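Local coordinates for formate-dependent phosphoribosylglycinamide formyltransferase (Mycobacterium tuberculosis H37Rv, PDB 6KHR), which is an enzyme of the ATP-grasp superfamily, with a large antiparallel sheet flanked by helices and two chains in its assembly, at residues L144-P148 with E300-A304; P345-R349 with A402-R407. All blocks are in the same frame, centred on the assembly; numbering follows the deposited sequence.

Interaction 1 of 2, residues L144-P148 with E300-A304; sequences LPTAP and EVYFA
The carbonyl of P145 accepts the one hydrogen bond of this contact, from the backbone N of F303 to P145 O at 2.8 Å. It is close to straight, with 166° at the hydrogen, and the donor lies nearly in line with the carbonyl. The same oxygen also meets the CA-H of Y302, with P145 O and Y302 CA 3.5 Å apart, so two neighbouring residues of the strand gather round one loop carbonyl.

Contacts of carbon with carbonyl oxygen flank this bond. The ring of P145 sets its CG 3.4 Å from V301 O, and T146 CG2 lies at the same 3.4 Å from F303 O. The next loop carbonyl meets an aromatic edge: T146 O approaches CD2 of Y302 at 3.5 Å, near the ring plane. A chi1 of -58°, which leaves CG of Y302 beside its backbone N, turns the ring to that carbonyl.

Side-chain carbons meet at T146 and F303. T146 runs alongside F303 in the same direction, its methyl CG2 3.9 Å from CD2 of F303 at the ring's edge. Because CG of F303 is anti to the backbone N (chi1 175°), its ring heads away from the loop and rests on A138 of helix 131-141, whose R135 and A139 touch T146. P145 and V301 both touch I276 of helix 267-284.

Y302 and A304 bond by their backbones to M295 and E293 of strand 288-297, whereas F303 N points off the other edge. The loop that follows helix 131-141 thus runs across the outermost strand of the eight-stranded sheet without extending it, fastened by one backbone bond to edge strand 300-307 within the ATP-grasp domain.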
# COMPACT_ATOMS: atom_id res chain seq x y z
N LEU A 144 -19.98 20.98 20.65
CA LEU A 144 -19.99 20.59 19.25
C LEU A 144 -21.43 20.53 18.73
O LEU A 144 -22.34 20.10 19.46
CB LEU A 144 -19.29 19.24 19.06
CG LEU A 144 -17.77 19.14 18.86
CD1 LEU A 144 -17.02 20.38 19.33
CD2 LEU A 144 -17.22 17.89 19.54
N PRO A 145 -21.66 20.93 17.48
CA PRO A 145 -23.01 20.93 16.93
C PRO A 145 -23.38 19.54 16.41
O PRO A 145 -22.62 18.92 15.67
CB PRO A 145 -22.93 21.94 15.77
CG PRO A 145 -21.50 21.77 15.27
CD PRO A 145 -20.66 21.38 16.48
N THR A 146 -24.49 19.06 16.88
CA THR A 146 -25.02 17.77 16.43
C THR A 146 -26.48 17.94 16.05
O THR A 146 -27.00 19.03 16.15
CB THR A 146 -25.00 16.74 17.55
OG1 THR A 146 -25.48 17.38 18.71
CG2 THR A 146 -23.61 16.28 17.90
N ALA A 147 -27.08 16.87 15.58
CA ALA A 147 -28.52 16.88 15.31
C ALA A 147 -29.20 16.75 16.66
O ALA A 147 -28.66 16.09 17.51
CB ALA A 147 -28.87 15.71 14.44
N PRO A 148 -30.32 17.43 16.91
CA PRO A 148 -30.99 17.32 18.19
C PRO A 148 -31.27 15.87 18.59
O PRO A 148 -31.81 15.17 17.83
CB PRO A 148 -32.28 18.07 17.89
CG PRO A 148 -31.83 19.10 16.93
CD PRO A 148 -30.94 18.34 16.01
N GLU A 300 -23.81 24.23 7.02
CA GLU A 300 -23.90 23.60 8.34
C GLU A 300 -23.14 22.29 8.43
O GLU A 300 -23.30 21.51 7.56
CB GLU A 300 -25.37 23.39 8.66
CG GLU A 300 -26.20 24.57 8.26
CD GLU A 300 -26.02 25.74 9.20
OE1 GLU A 300 -26.70 26.73 9.04
OE2 GLU A 300 -25.20 25.61 10.09
N VAL A 301 -22.40 22.10 9.51
CA VAL A 301 -21.67 20.88 9.74
C VAL A 301 -22.11 20.30 11.08
O VAL A 301 -22.21 21.04 12.07
CB VAL A 301 -20.15 21.11 9.69
CG1 VAL A 301 -19.40 19.80 9.90
CG2 VAL A 301 -19.79 21.75 8.34
N TYR A 302 -22.41 19.01 11.09
CA TYR A 302 -22.84 18.31 12.28
C TYR A 302 -21.86 17.20 12.60
O TYR A 302 -21.40 16.47 11.72
CB TYR A 302 -24.23 17.71 12.11
CG TYR A 302 -25.30 18.71 11.78
CD1 TYR A 302 -25.56 19.06 10.45
CD2 TYR A 302 -26.05 19.30 12.76
CE1 TYR A 302 -26.56 19.97 10.14
CE2 TYR A 302 -27.05 20.21 12.46
CZ TYR A 302 -27.30 20.54 11.15
OH TYR A 302 -28.30 21.44 10.85
N PHE A 303 -21.54 17.09 13.88
CA PHE A 303 -20.82 15.94 14.37
C PHE A 303 -21.74 14.73 14.39
O PHE A 303 -22.85 14.80 14.92
CB PHE A 303 -20.29 16.22 15.77
CG PHE A 303 -19.63 15.05 16.39
CD1 PHE A 303 -18.35 14.68 15.99
CD2 PHE A 303 -20.31 14.28 17.33
CE1 PHE A 303 -17.72 13.58 16.56
CE2 PHE A 303 -19.70 13.18 17.89
CZ PHE A 303 -18.39 12.83 17.51
N ALA A 304 -21.29 13.62 13.82
CA ALA A 304 -22.05 12.38 13.98
C ALA A 304 -21.33 11.32 14.78
O ALA A 304 -21.98 10.61 15.56
CB ALA A 304 -22.43 11.80 12.62

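Interaction 2 of 2, residues P345-R349 with A402-R407; sequences PGAAR and ARERAR
The guanidinium of R349 has R407 on one face, the methylene CB lying 3.2 Å above its plane and set off from the centre of the group, while a water sits in plane at its edge. That water accepts from R349 NE at 2.6 Å and donates to R403 O at 2.9 Å, bridging strand to helix. R349 reaches this position with its chain stretched out from CG to NE, alongside R407; the two guanidinium planes stand 46° apart. R349 NH2 and R407 NE approach to 4.3 Å, a like-charge pair probably eased by weak, long ion pairs from R349 to E256 and E258. R403 makes its salt bridge to E258 and a cation-pi contact with W260.

Toward the start of both segments, small residues let the backbones come close. A402 CB rests 3.7 Å from G346 CA, and A347 CB meets A406 CB at 4.0 Å and R403 CG at 3.7 Å. A402 and A406, one turn apart, present their methyls to the strand, whose A348 points the opposite way, to L393. The axes come within 6.8 Å at 29°, a helix laid nearly along a strand on one face of the antiparallel sheet, the usual packing of an alpha helix on a beta sheet.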
# COMPACT_ATOMS: atom_id res chain seq x y z
N PRO A 345 -7.31 12.98 -7.27
CA PRO A 345 -8.67 12.56 -6.89
C PRO A 345 -8.84 11.06 -7.06
O PRO A 345 -8.19 10.43 -7.90
CB PRO A 345 -9.58 13.36 -7.84
CG PRO A 345 -8.73 14.58 -8.28
CD PRO A 345 -7.29 14.05 -8.29
N GLY A 346 -9.73 10.47 -6.25
CA GLY A 346 -9.96 9.04 -6.34
C GLY A 346 -11.32 8.66 -5.81
O GLY A 346 -12.03 9.47 -5.22
N ALA A 347 -11.70 7.40 -6.04
CA ALA A 347 -12.92 6.86 -5.45
C ALA A 347 -12.72 5.40 -5.13
O ALA A 347 -11.83 4.73 -5.68
CB ALA A 347 -14.14 7.02 -6.37
N ALA A 348 -13.56 4.89 -4.25
CA ALA A 348 -13.46 3.49 -3.88
C ALA A 348 -14.85 2.92 -3.68
O ALA A 348 -15.82 3.63 -3.41
CB ALA A 348 -12.62 3.31 -2.60
N ARG A 349 -14.92 1.61 -3.79
CA ARG A 349 -16.16 0.90 -3.56
C ARG A 349 -15.81 -0.33 -2.76
O ARG A 349 -15.05 -1.18 -3.24
CB ARG A 349 -16.85 0.55 -4.87
CG ARG A 349 -17.82 1.62 -5.29
CD ARG A 349 -18.37 1.42 -6.67
NE ARG A 349 -19.07 2.63 -7.10
CZ ARG A 349 -20.39 2.77 -7.12
NH1 ARG A 349 -21.15 1.74 -6.77
NH2 ARG A 349 -20.93 3.91 -7.52
N ALA A 402 -13.30 9.68 -11.45
CA ALA A 402 -12.81 8.66 -10.54
C ALA A 402 -13.96 7.82 -9.98
O ALA A 402 -13.82 6.60 -9.82
CB ALA A 402 -11.97 9.31 -9.45
N ARG A 403 -15.12 8.43 -9.74
CA ARG A 403 -16.26 7.64 -9.28
C ARG A 403 -16.83 6.77 -10.39
O ARG A 403 -17.21 5.62 -10.15
CB ARG A 403 -17.34 8.55 -8.69
CG ARG A 403 -16.91 9.19 -7.40
CD ARG A 403 -17.93 10.16 -6.91
NE ARG A 403 -19.17 9.47 -6.56
CZ ARG A 403 -20.26 10.09 -6.12
NH1 ARG A 403 -20.28 11.41 -5.98
NH2 ARG A 403 -21.34 9.39 -5.83
N GLU A 404 -16.87 7.29 -11.62
CA GLU A 404 -17.41 6.50 -12.72
C GLU A 404 -16.53 5.28 -13.02
O GLU A 404 -17.03 4.18 -13.25
CB GLU A 404 -17.59 7.37 -13.96
CG GLU A 404 -18.54 6.78 -14.99
CD GLU A 404 -17.82 6.15 -16.18
OE1 GLU A 404 -18.50 5.84 -17.19
OE2 GLU A 404 -16.59 5.97 -16.11
N ARG A 405 -15.20 5.46 -12.98
CA ARG A 405 -14.29 4.34 -13.18
C ARG A 405 -14.43 3.30 -12.08
O ARG A 405 -14.37 2.09 -12.35
CB ARG A 405 -12.86 4.83 -13.23
CG ARG A 405 -12.58 5.79 -14.30
CD ARG A 405 -11.24 6.47 -14.10
NE ARG A 405 -10.79 6.94 -15.40
CZ ARG A 405 -9.65 7.57 -15.62
NH1 ARG A 405 -8.83 7.82 -14.62
NH2 ARG A 405 -9.34 7.95 -16.86
N ALA A 406 -14.58 3.76 -10.83
CA ALA A 406 -14.67 2.81 -9.72
C ALA A 406 -15.97 2.03 -9.80
O ALA A 406 -15.99 0.83 -9.51
CB ALA A 406 -14.55 3.53 -8.38
N ARG A 407 -17.05 2.67 -10.21
CA ARG A 407 -18.29 1.92 -10.37
C ARG A 407 -18.14 0.90 -11.50
O ARG A 407 -18.66 -0.21 -11.41
CB ARG A 407 -19.44 2.90 -10.59
CG ARG A 407 -20.74 2.32 -11.05
CD ARG A 407 -21.33 3.22 -12.13
NE ARG A 407 -22.27 4.18 -11.58
CZ ARG A 407 -23.59 4.01 -11.57
NH1 ARG A 407 -24.12 2.91 -12.08
NH2 ARG A 407 -24.38 4.94 -11.04
O HOH W 1 -17.71 4.81 -7.37

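Overall arrangement
Both contacts belong to the eight-stranded antiparallel sheet but use it differently: interaction 1 lies at its outer edge, on strand 300-307, whereas interaction 2 lies on a face, where helix 399-413 covers strand 346-351. Four strands (288-297, 224-235, 238-252 and 256-261) separate the two in the sheet. Their centres are 28 Å apart and their nearest atoms about 17 Å, so they do not touch. Along the chain they come in series, 144-148 with 300-304 closing before 345-349 opens to 402-407. The same sheet thus takes on a loop of the ATP-grasp domain at its edge and the last modelled helix on its face, with neither contact touched by the second chain.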